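Local coordinates for protein thermospermine synthase (Medicago truncatula, PDB 6BQ6) that probably catalyses aminopropyl transfer from decarboxylated S-adenosylmethionine to spermidine, yielding thermospermine and methylthioadenosine, and is captured here with thermospermine bound, at residues Thr82-Tyr87 with Thr115-Leu120; His88-His93 with Trp258-Ala263; Ile277-Arg282 with Arg288-Lys293. All blocks are in the same frame, centred on the assembly; numbering follows the deposited sequence.

Interaction 1: Thr82-Tyr87 with Thr115-Leu120. With TER (N-(3-amino-propyl)-N-(5-aminopropyl)-1,4-diaminobutane), chain F.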
loop_
_atom_site.group_PDB
_atom_site.type_symbol
_atom_site.label_atom_id
_atom_site.label_comp_id
_atom_site.label_asym_id
_atom_site.label_seq_id
_atom_site.Cartn_x
_atom_site.Cartn_y
_atom_site.Cartn_z
ATOM N N THR B 82 18.929 -6.285 -12.026
ATOM C CA THR B 82 19.146 -7.714 -11.980
ATOM C C THR B 82 18.662 -8.406 -13.256
ATOM O O THR B 82 19.147 -9.476 -13.553
ATOM C CB THR B 82 18.438 -8.401 -10.795
ATOM O OG1 THR B 82 17.055 -8.019 -10.762
ATOM C CG2 THR B 82 19.103 -8.006 -9.505
ATOM N N ASP B 83 17.640 -7.870 -13.926
ATOM C CA ASP B 83 17.065 -8.559 -15.042
ATOM C C ASP B 83 16.871 -7.796 -16.330
ATOM O O ASP B 83 16.311 -8.378 -17.281
ATOM C CB ASP B 83 15.756 -9.297 -14.656
ATOM C CG ASP B 83 14.662 -8.401 -14.144
ATOM O OD1 ASP B 83 14.664 -7.201 -14.418
ATOM O OD2 ASP B 83 13.762 -8.918 -13.429
ATOM N N GLU B 84 17.332 -6.564 -16.422
ATOM C CA GLU B 84 17.224 -5.854 -17.703
ATOM C C GLU B 84 17.915 -6.575 -18.864
ATOM O O GLU B 84 17.514 -6.410 -20.005
ATOM C CB GLU B 84 17.668 -4.388 -17.603
ATOM C CG GLU B 84 19.099 -4.162 -17.201
ATOM C CD GLU B 84 20.116 -4.175 -18.330
ATOM O OE1 GLU B 84 21.296 -3.908 -18.026
ATOM O OE2 GLU B 84 19.816 -4.469 -19.499
ATOM N N PHE B 85 18.947 -7.358 -18.565
ATOM C CA PHE B 85 19.640 -8.163 -19.588
ATOM C C PHE B 85 18.647 -9.045 -20.376
ATOM O O PHE B 85 18.842 -9.308 -21.551
ATOM C CB PHE B 85 20.807 -8.973 -19.011
ATOM C CG PHE B 85 20.406 -10.194 -18.222
ATOM C CD1 PHE B 85 20.236 -11.390 -18.820
ATOM C CD2 PHE B 85 20.180 -10.111 -16.861
ATOM C CE1 PHE B 85 19.871 -12.526 -18.113
ATOM C CE2 PHE B 85 19.815 -11.238 -16.139
ATOM C CZ PHE B 85 19.643 -12.439 -16.763
ATOM N N ILE B 86 17.583 -9.532 -19.702
ATOM C CA ILE B 86 16.610 -10.358 -20.376
ATOM C C ILE B 86 15.880 -9.533 -21.461
ATOM O O ILE B 86 15.776 -9.997 -22.598
ATOM C CB ILE B 86 15.599 -10.962 -19.397
ATOM C CG1 ILE B 86 16.320 -11.763 -18.317
ATOM C CG2 ILE B 86 14.577 -11.849 -20.115
ATOM C CD1 ILE B 86 15.386 -12.310 -17.278
ATOM N N TYR B 87 15.358 -8.362 -21.087
ATOM C CA TYR B 87 14.608 -7.553 -21.999
ATOM C C TYR B 87 15.545 -7.130 -23.156
ATOM O O TYR B 87 15.150 -7.174 -24.312
ATOM C CB TYR B 87 14.043 -6.308 -21.267
ATOM C CG TYR B 87 13.448 -5.309 -22.201
ATOM C CD1 TYR B 87 12.096 -5.361 -22.564
ATOM C CD2 TYR B 87 14.219 -4.278 -22.723
ATOM C CE1 TYR B 87 11.567 -4.427 -23.454
ATOM C CE2 TYR B 87 13.708 -3.372 -23.616
ATOM C CZ TYR B 87 12.379 -3.441 -23.965
ATOM O OH TYR B 87 11.858 -2.501 -24.844
ATOM N N THR B 115 19.973 -1.057 -25.018
ATOM C CA THR B 115 19.755 -1.551 -26.340
ATOM C C THR B 115 20.997 -1.360 -27.182
ATOM O O THR B 115 21.420 -2.282 -27.841
ATOM C CB THR B 115 18.536 -0.854 -26.926
ATOM O OG1 THR B 115 17.415 -1.209 -26.109
ATOM C CG2 THR B 115 18.271 -1.269 -28.326
ATOM N N ALA B 116 21.547 -0.156 -27.139
ATOM C CA ALA B 116 22.779 0.143 -27.826
ATOM C C ALA B 116 23.892 -0.828 -27.367
ATOM O O ALA B 116 24.612 -1.367 -28.189
ATOM C CB ALA B 116 23.204 1.573 -27.569
ATOM N N ARG B 117 24.001 -1.018 -26.058
ATOM C CA ARG B 117 25.027 -1.913 -25.497
ATOM C C ARG B 117 24.945 -3.303 -26.142
ATOM O O ARG B 117 25.956 -3.876 -26.594
ATOM C CB ARG B 117 24.838 -2.037 -23.986
ATOM C CG ARG B 117 25.815 -2.990 -23.347
ATOM C CD ARG B 117 25.363 -3.288 -21.958
ATOM N NE ARG B 117 24.199 -4.162 -21.923
ATOM C CZ ARG B 117 23.134 -4.009 -21.141
ATOM N NH1 ARG B 117 22.989 -2.944 -20.357
ATOM N NH2 ARG B 117 22.172 -4.959 -21.147
ATOM N N GLU B 118 23.730 -3.880 -26.172
ATOM C CA GLU B 118 23.605 -5.204 -26.766
ATOM C C GLU B 118 23.911 -5.236 -28.273
ATOM O O GLU B 118 24.494 -6.168 -28.772
ATOM C CB GLU B 118 22.226 -5.801 -26.479
ATOM C CG GLU B 118 21.974 -6.074 -25.009
ATOM C CD GLU B 118 23.009 -7.031 -24.386
ATOM O OE1 GLU B 118 23.390 -8.042 -24.982
ATOM O OE2 GLU B 118 23.445 -6.759 -23.242
ATOM N N LEU B 119 23.436 -4.235 -29.018
ATOM C CA LEU B 119 23.763 -4.103 -30.431
ATOM C C LEU B 119 25.265 -4.041 -30.687
ATOM O O LEU B 119 25.753 -4.687 -31.597
ATOM C CB LEU B 119 23.146 -2.856 -31.023
ATOM C CG LEU B 119 21.613 -2.926 -31.197
ATOM C CD1 LEU B 119 20.956 -1.556 -31.240
ATOM C CD2 LEU B 119 21.233 -3.759 -32.393
ATOM N N LEU B 120 25.960 -3.304 -29.846
ATOM C CA LEU B 120 27.425 -3.115 -30.010
ATOM C C LEU B 120 28.258 -4.353 -29.668
ATOM O O LEU B 120 29.437 -4.412 -29.961
ATOM C CB LEU B 120 27.869 -1.919 -29.166
ATOM C CG LEU B 120 27.323 -0.584 -29.740
ATOM C CD1 LEU B 120 27.436 0.485 -28.673
ATOM C CD2 LEU B 120 28.017 -0.071 -31.000
HETATM N N1 TER F . 11.225 4.839 -23.349
HETATM C C2 TER F . 12.193 3.766 -23.441
HETATM C C3 TER F . 11.495 2.471 -23.843
HETATM C C4 TER F . 10.599 1.910 -22.769
HETATM N N5 TER F . 10.180 0.568 -23.099
HETATM C C6 TER F . 10.384 -0.511 -22.159
HETATM C C7 TER F . 9.246 -1.518 -22.220
HETATM C C8 TER F . 9.186 -2.272 -20.904
HETATM N N9 TER F . 8.367 -1.608 -19.913
HETATM C C10 TER F . 8.252 -2.211 -18.610
HETATM C C11 TER F . 6.953 -1.925 -17.891
HETATM C C12 TER F . 6.853 -2.891 -16.711
HETATM C C13 TER F . 5.785 -2.502 -15.700
HETATM N N14 TER F . 4.593 -1.993 -16.357
#
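Glu84 and Arg117 meet end-on from opposite directions, each carboxylate oxygen taking one terminal nitrogen. Arg117 NH2 gives a nearly straight bond to Glu84 OE2 (2.9 Å, 174°), lying in the guanidinium plane and using the syn lone pair. The second bond, Arg117 NH1 to Glu84 OE1, is 3.0 Å long but bent, and the oxygen is tilted out of the guanidinium plane. This asymmetry fits the 47° twist between carboxylate and guanidinium. Glu84 has its CG between the backbone N and the carbonyl carbon, and a bend at chi2 brings the carboxylate round to Arg117. Arg117 leaves its helix with CG anti to the backbone N (chi1 177°) and turns at chi3, a bend that also brings its inner edge to Glu118. There NE and NH2 converge on Glu118 OE2, at 3.0 Å from NE, and both bonds stay in the guanidinium plane. One cation thus stands between two carboxylates whose nearest oxygens, Glu84 OE2 and Glu118 OE2, are 5.7 Å apart, which probably eases their repulsion. NH1 has a further acceptor in Asn148 OD1, while Glu84 OE2 and Glu118 OE1 are also hydrogen-bonded to His88 ND1 and His93 NE2, respectively. Tyr87 lines the thermospermine pocket, its OH 3.7 Å from TER C6 and hydrogen-bonded to Asp181. The network ties the start of helix 84-98 to helix 114-120, whose Thr115 and Leu119 pack on strand 104-107.

Interaction 2: His88-His93 with Trp258-Ala263. With TER (N-(3-amino-propyl)-N-(5-aminopropyl)-1,4-diaminobutane), chain F.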
loop_
_atom_site.group_PDB
_atom_site.type_symbol
_atom_site.label_atom_id
_atom_site.label_comp_id
_atom_site.label_asym_id
_atom_site.label_seq_id
_atom_site.Cartn_x
_atom_site.Cartn_y
_atom_site.Cartn_z
ATOM N N HIS B 88 16.752 -6.702 -22.832
ATOM C CA HIS B 88 17.595 -6.158 -23.879
ATOM C C HIS B 88 18.191 -7.229 -24.783
ATOM O O HIS B 88 18.323 -7.004 -25.979
ATOM C CB HIS B 88 18.622 -5.219 -23.289
ATOM C CG HIS B 88 18.002 -3.979 -22.744
ATOM N ND1 HIS B 88 17.795 -3.772 -21.395
ATOM C CD2 HIS B 88 17.401 -2.937 -23.382
ATOM C CE1 HIS B 88 17.162 -2.621 -21.226
ATOM N NE2 HIS B 88 16.929 -2.089 -22.416
ATOM N N GLU B 89 18.535 -8.393 -24.252
ATOM C CA GLU B 89 18.960 -9.496 -25.118
ATOM C C GLU B 89 17.835 -9.989 -26.016
ATOM O O GLU B 89 18.051 -10.217 -27.201
ATOM C CB GLU B 89 19.492 -10.668 -24.326
ATOM C CG GLU B 89 20.890 -10.453 -23.749
ATOM C CD GLU B 89 21.465 -11.694 -23.105
ATOM O OE1 GLU B 89 20.945 -12.828 -23.317
ATOM O OE2 GLU B 89 22.490 -11.554 -22.386
ATOM N N CYS B 90 16.627 -10.114 -25.456
ATOM C CA CYS B 90 15.453 -10.510 -26.265
ATOM C C CYS B 90 15.083 -9.488 -27.327
ATOM O O CYS B 90 14.719 -9.887 -28.441
ATOM C CB CYS B 90 14.229 -10.806 -25.434
ATOM S SG CYS B 90 14.386 -12.331 -24.467
ATOM N N LEU B 91 15.189 -8.207 -27.005
ATOM C CA LEU B 91 14.860 -7.139 -27.943
ATOM C C LEU B 91 15.821 -7.123 -29.124
ATOM O O LEU B 91 15.412 -6.905 -30.245
ATOM C CB LEU B 91 14.916 -5.777 -27.292
ATOM C CG LEU B 91 14.726 -4.479 -28.138
ATOM C CD1 LEU B 91 13.333 -4.484 -28.785
ATOM C CD2 LEU B 91 14.972 -3.258 -27.326
ATOM N N VAL B 92 17.106 -7.359 -28.866
ATOM C CA VAL B 92 18.187 -7.138 -29.847
ATOM C C VAL B 92 18.647 -8.358 -30.611
ATOM O O VAL B 92 18.696 -8.354 -31.849
ATOM C CB VAL B 92 19.400 -6.449 -29.157
ATOM C CG1 VAL B 92 20.622 -6.440 -30.057
ATOM C CG2 VAL B 92 18.999 -5.025 -28.741
ATOM N N HIS B 93 18.966 -9.441 -29.897
ATOM C CA HIS B 93 19.701 -10.508 -30.562
ATOM C C HIS B 93 18.993 -11.297 -31.625
ATOM O O HIS B 93 19.596 -11.553 -32.680
ATOM C CB HIS B 93 20.407 -11.377 -29.540
ATOM C CG HIS B 93 21.365 -10.608 -28.714
ATOM N ND1 HIS B 93 22.302 -9.776 -29.286
ATOM C CD2 HIS B 93 21.528 -10.478 -27.381
ATOM C CE1 HIS B 93 22.978 -9.155 -28.353
ATOM N NE2 HIS B 93 22.534 -9.559 -27.185
ATOM N N TRP B 258 6.756 -10.470 -21.043
ATOM C CA TRP B 258 6.850 -9.380 -21.984
ATOM C C TRP B 258 7.010 -9.890 -23.423
ATOM O O TRP B 258 7.552 -10.986 -23.660
ATOM C CB TRP B 258 8.059 -8.491 -21.614
ATOM C CG TRP B 258 7.794 -7.095 -21.950
ATOM C CD1 TRP B 258 8.225 -6.367 -23.057
ATOM C CD2 TRP B 258 6.911 -6.242 -21.239
ATOM N NE1 TRP B 258 7.669 -5.110 -23.013
ATOM C CE2 TRP B 258 6.843 -5.012 -21.938
ATOM C CE3 TRP B 258 6.132 -6.397 -20.085
ATOM C CZ2 TRP B 258 6.068 -3.941 -21.456
ATOM C CZ3 TRP B 258 5.313 -5.336 -19.674
ATOM C CH2 TRP B 258 5.298 -4.163 -20.353
ATOM N N GLY B 259 6.613 -9.067 -24.395
ATOM C CA GLY B 259 6.655 -9.490 -25.768
ATOM C C GLY B 259 7.465 -8.596 -26.688
ATOM O O GLY B 259 7.691 -7.417 -26.397
ATOM N N TRP B 260 7.818 -9.200 -27.800
ATOM C CA TRP B 260 8.494 -8.520 -28.917
ATOM C C TRP B 260 8.005 -9.126 -30.184
ATOM O O TRP B 260 7.484 -10.261 -30.215
ATOM C CB TRP B 260 10.029 -8.730 -28.849
ATOM C CG TRP B 260 10.615 -8.310 -27.552
ATOM C CD1 TRP B 260 11.140 -7.062 -27.214
ATOM C CD2 TRP B 260 10.767 -9.105 -26.378
ATOM N NE1 TRP B 260 11.572 -7.051 -25.933
ATOM C CE2 TRP B 260 11.315 -8.273 -25.368
ATOM C CE3 TRP B 260 10.455 -10.431 -26.046
ATOM C CZ2 TRP B 260 11.566 -8.739 -24.096
ATOM C CZ3 TRP B 260 10.719 -10.857 -24.783
ATOM C CH2 TRP B 260 11.237 -10.016 -23.814
ATOM N N VAL B 261 8.135 -8.382 -31.269
ATOM C CA VAL B 261 7.770 -8.903 -32.567
ATOM C C VAL B 261 8.859 -8.580 -33.582
ATOM O O VAL B 261 9.208 -7.398 -33.749
ATOM C CB VAL B 261 6.442 -8.314 -33.045
ATOM C CG1 VAL B 261 6.017 -8.913 -34.388
ATOM C CG2 VAL B 261 5.310 -8.497 -32.009
ATOM N N LEU B 262 9.335 -9.624 -34.292
ATOM C CA LEU B 262 10.155 -9.493 -35.500
ATOM C C LEU B 262 9.310 -9.385 -36.744
ATOM O O LEU B 262 8.306 -10.079 -36.867
ATOM C CB LEU B 262 11.026 -10.711 -35.745
ATOM C CG LEU B 262 11.943 -11.173 -34.663
ATOM C CD1 LEU B 262 12.722 -12.379 -35.109
ATOM C CD2 LEU B 262 12.893 -10.042 -34.317
ATOM N N ALA B 263 9.730 -8.553 -37.677
ATOM C CA ALA B 263 9.034 -8.417 -38.952
ATOM C C ALA B 263 10.050 -8.204 -40.071
ATOM O O ALA B 263 11.018 -7.473 -39.929
ATOM C CB ALA B 263 8.027 -7.272 -38.898
HETATM N N1 TER F . 11.225 4.839 -23.349
HETATM C C2 TER F . 12.193 3.766 -23.441
HETATM C C3 TER F . 11.495 2.471 -23.843
HETATM C C4 TER F . 10.599 1.910 -22.769
HETATM N N5 TER F . 10.180 0.568 -23.099
HETATM C C6 TER F . 10.384 -0.511 -22.159
HETATM C C7 TER F . 9.246 -1.518 -22.220
HETATM C C8 TER F . 9.186 -2.272 -20.904
HETATM N N9 TER F . 8.367 -1.608 -19.913
HETATM C C10 TER F . 8.252 -2.211 -18.610
HETATM C C11 TER F . 6.953 -1.925 -17.891
HETATM C C12 TER F . 6.853 -2.891 -16.711
HETATM C C13 TER F . 5.785 -2.502 -15.700
HETATM N N14 TER F . 4.593 -1.993 -16.357
#
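Trp260 presents one face of its indole to Cys90 and Leu91, the two helix residues that bury most against it. Cys90 CB stands almost squarely over the six-membered ring, 3.5 Å from its centroid and 11° off the normal, a close CH-pi contact. With SG anti to the carbonyl carbon (chi1 -70°), the sulfur is displaced toward the CH2-CZ3 rim and meets the same ring obliquely, SG being 4.4 Å from the Trp260 centroid. Leu91 attends to the five-membered end: its CD1 is 3.7 Å from Trp260 CD1 and its CB 3.8 Å from NE1, the two side chains crossing at about a right angle. Helix 84-98 here lies against strand 256-264, the one strand of the mixed seven-stranded sheet that runs against the others; the 3-2-1-4-5-7-6 order of this sheet is that of the Rossmann-like fold of AdoMet-dependent methyltransferases. Replacing Trp260 with alanine would probably open a gap between helix and sheet, leaving Cys90 and Leu91 without the aromatic surface they rest on. On the opposite face of the Trp260 indole comes Trp258, whose CD1 lies 4.0 Å above the ring plane. Trp258 in turn offers a face to thermospermine, with CZ2 3.6 Å from TER C8, and its NE1 is hydrogen-bonded to Gln217 OE1.

Interaction 3: Ile277-Arg282 with Arg288-Lys293; sequences IRMRQR and RYLDGK
Asp291 OD1 is hydrogen-bonded to Thr294 OG1 at the start of helix 292-298, where the aspartate side chain also caps a backbone N, while the backbone of the same residue receives the tip of Met279. The other oxygen, OD2, forms a salt bridge with Arg306 of the second subunit. With CG in the position placed between the backbone N and the carbonyl carbon (chi1 62°), the carboxylate is carried away from helix 272-282, so that only the main chain of Asp291 faces Met279.

Met279 carries the whole first-helix side of the contact. Its CG is anti to the carbonyl carbon (chi1 -65°) and the chain runs on extended, reaching straight out from the helix. The sulfur passes the carbonyl of Leu290, with SD 3.6 Å from Leu290 O. Beyond it the methyl settles over the flat peptide group joining Asp291 to Gly292, nearly above its carbon: Met279 CE is 3.6 Å from Asp291 C and 3.7 Å from Gly292 N. Side-chain contact with Leu290 is looser, CE and Leu290 CD2 being 4.4 Å apart. The contact across the segments is therefore dispersive, a thioether laid on backbone, with no hydrogen bond among them.

Polar ties come from nearby: Gly292 N donates to Asp276 OD1 on the first helix, and Leu290 O accepts from Asn287 ND2. Arg278 and Arg282 of the same helix bond to the carbonyls of Leu97 and His99, respectively, at the end of helix 84-98. The arrangement is that of two successive helices joined by a nine-residue loop, the second opening with an aspartate N-cap.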
loop_
_atom_site.group_PDB
_atom_site.type_symbol
_atom_site.label_atom_id
_atom_site.label_comp_id
_atom_site.label_asym_id
_atom_site.label_seq_id
_atom_site.Cartn_x
_atom_site.Cartn_y
_atom_site.Cartn_z
ATOM N N ILE B 277 25.288 -20.986 -33.463
ATOM C CA ILE B 277 26.497 -20.833 -34.310
ATOM C C ILE B 277 26.761 -19.393 -34.616
ATOM O O ILE B 277 27.885 -18.936 -34.468
ATOM C CB ILE B 277 26.414 -21.661 -35.596
ATOM C CG1 ILE B 277 26.616 -23.139 -35.236
ATOM C CG2 ILE B 277 27.523 -21.258 -36.583
ATOM C CD1 ILE B 277 26.113 -24.089 -36.282
ATOM N N ARG B 278 25.700 -18.679 -35.000
ATOM C CA ARG B 278 25.790 -17.248 -35.253
ATOM C C ARG B 278 26.183 -16.461 -34.034
ATOM O O ARG B 278 26.953 -15.534 -34.149
ATOM C CB ARG B 278 24.493 -16.701 -35.866
ATOM C CG ARG B 278 24.267 -17.247 -37.259
ATOM C CD ARG B 278 22.985 -16.757 -37.870
ATOM N NE ARG B 278 22.723 -17.401 -39.189
ATOM C CZ ARG B 278 22.110 -16.797 -40.216
ATOM N NH1 ARG B 278 21.649 -15.552 -40.131
ATOM N NH2 ARG B 278 21.933 -17.479 -41.365
ATOM N N MET B 279 25.662 -16.830 -32.859
ATOM C CA MET B 279 26.027 -16.154 -31.623
ATOM C C MET B 279 27.499 -16.322 -31.299
ATOM O O MET B 279 28.172 -15.381 -30.947
ATOM C CB MET B 279 25.200 -16.632 -30.428
ATOM C CG MET B 279 23.745 -16.305 -30.521
ATOM S SD MET B 279 22.848 -16.876 -29.038
ATOM C CE MET B 279 21.243 -17.218 -29.739
ATOM N N ARG B 280 27.976 -17.544 -31.420
ATOM C CA ARG B 280 29.384 -17.827 -31.217
ATOM C C ARG B 280 30.245 -17.056 -32.200
ATOM O O ARG B 280 31.295 -16.575 -31.834
ATOM C CB ARG B 280 29.642 -19.330 -31.396
ATOM C CG ARG B 280 31.079 -19.809 -31.209
ATOM C CD ARG B 280 31.641 -19.500 -29.832
ATOM N NE ARG B 280 31.025 -20.305 -28.773
ATOM C CZ ARG B 280 31.362 -21.561 -28.453
ATOM N NH1 ARG B 280 32.326 -22.232 -29.109
ATOM N NH2 ARG B 280 30.714 -22.166 -27.463
ATOM N N GLN B 281 29.830 -16.978 -33.445
ATOM C CA GLN B 281 30.658 -16.302 -34.441
ATOM C C GLN B 281 30.624 -14.789 -34.287
ATOM O O GLN B 281 31.635 -14.121 -34.467
ATOM C CB GLN B 281 30.248 -16.700 -35.876
ATOM C CG GLN B 281 31.203 -16.167 -36.958
ATOM C CD GLN B 281 32.598 -16.783 -36.858
ATOM O OE1 GLN B 281 32.749 -17.998 -37.027
ATOM N NE2 GLN B 281 33.618 -15.969 -36.517
ATOM N N ARG B 282 29.449 -14.237 -33.969
ATOM C CA ARG B 282 29.211 -12.814 -34.153
ATOM C C ARG B 282 29.148 -11.953 -32.911
ATOM O O ARG B 282 29.445 -10.766 -32.954
ATOM C CB ARG B 282 27.904 -12.619 -34.869
ATOM C CG ARG B 282 27.847 -13.176 -36.252
ATOM C CD ARG B 282 26.533 -12.680 -36.746
ATOM N NE ARG B 282 25.979 -13.367 -37.853
ATOM C CZ ARG B 282 24.814 -13.023 -38.405
ATOM N NH1 ARG B 282 24.307 -13.711 -39.406
ATOM N NH2 ARG B 282 24.131 -11.994 -37.913
ATOM N N ARG B 288 23.688 -13.996 -21.506
ATOM C CA ARG B 288 23.262 -14.428 -20.176
ATOM C C ARG B 288 21.891 -15.112 -20.253
ATOM O O ARG B 288 21.618 -16.054 -19.503
ATOM C CB ARG B 288 23.258 -13.210 -19.239
ATOM C CG ARG B 288 24.653 -12.618 -19.031
ATOM C CD ARG B 288 24.643 -11.227 -18.355
ATOM N NE ARG B 288 24.156 -11.377 -16.986
ATOM C CZ ARG B 288 23.735 -10.414 -16.173
ATOM N NH1 ARG B 288 23.721 -9.125 -16.547
ATOM N NH2 ARG B 288 23.300 -10.751 -14.950
ATOM N N TYR B 289 21.013 -14.647 -21.139
ATOM C CA TYR B 289 19.640 -15.156 -21.193
ATOM C C TYR B 289 19.433 -16.043 -22.409
ATOM O O TYR B 289 18.832 -17.096 -22.319
ATOM C CB TYR B 289 18.587 -14.035 -21.231
ATOM C CG TYR B 289 17.200 -14.616 -21.250
ATOM C CD1 TYR B 289 16.668 -15.214 -20.137
ATOM C CD2 TYR B 289 16.454 -14.604 -22.415
ATOM C CE1 TYR B 289 15.385 -15.788 -20.184
ATOM C CE2 TYR B 289 15.222 -15.155 -22.460
ATOM C CZ TYR B 289 14.703 -15.751 -21.399
ATOM O OH TYR B 289 13.454 -16.317 -21.525
ATOM N N LEU B 290 19.878 -15.588 -23.566
ATOM C CA LEU B 290 19.406 -16.112 -24.821
ATOM C C LEU B 290 20.421 -17.087 -25.463
ATOM O O LEU B 290 21.562 -16.712 -25.702
ATOM C CB LEU B 290 19.128 -14.924 -25.731
ATOM C CG LEU B 290 18.275 -15.271 -26.915
ATOM C CD1 LEU B 290 16.790 -15.370 -26.583
ATOM C CD2 LEU B 290 18.511 -14.229 -27.968
ATOM N N ASP B 291 20.019 -18.342 -25.663
ATOM C CA ASP B 291 20.627 -19.242 -26.631
ATOM C C ASP B 291 19.557 -19.597 -27.656
ATOM O O ASP B 291 18.409 -19.111 -27.571
ATOM C CB ASP B 291 21.325 -20.466 -26.002
ATOM C CG ASP B 291 20.406 -21.372 -25.242
ATOM O OD1 ASP B 291 19.143 -21.205 -25.286
ATOM O OD2 ASP B 291 20.937 -22.279 -24.536
ATOM N N GLY B 292 19.904 -20.432 -28.638
ATOM C CA GLY B 292 18.962 -20.738 -29.687
ATOM C C GLY B 292 17.725 -21.438 -29.215
ATOM O O GLY B 292 16.597 -21.080 -29.665
ATOM N N LYS B 293 17.889 -22.391 -28.302
ATOM C CA LYS B 293 16.725 -23.084 -27.754
ATOM C C LYS B 293 15.773 -22.135 -27.033
ATOM O O LYS B 293 14.539 -22.247 -27.130
ATOM C CB LYS B 293 17.131 -24.211 -26.797
ATOM C CG LYS B 293 17.486 -25.543 -27.444
ATOM C CD LYS B 293 17.626 -26.540 -26.283
ATOM C CE LYS B 293 17.979 -27.935 -26.724
ATOM N NZ LYS B 293 17.787 -28.864 -25.567
#

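In the fold
Interactions 1 and 2 share helix 84-98 and lie in the core, close to thermospermine, yet differ in chemistry. The helix start meets helix 114-120 through a largely buried salt-bridge network, whereas nearly two turns later it meets strand 256-264 through aromatic and aliphatic surface. His93 joins them, its NE2 bonding to Glu118 OE1. Interaction 3, about 18 Å from the centre of the chain, is more peripheral; its touching residues are still largely buried, but exposed residues flank them. It too depends on helix 84-98, since Glu89 accepts from the backbone nitrogens of Arg288, Tyr289 and Leu290. The segments of interactions 1 and 3 also touch the second subunit, while those of interaction 2 remain within their own chain.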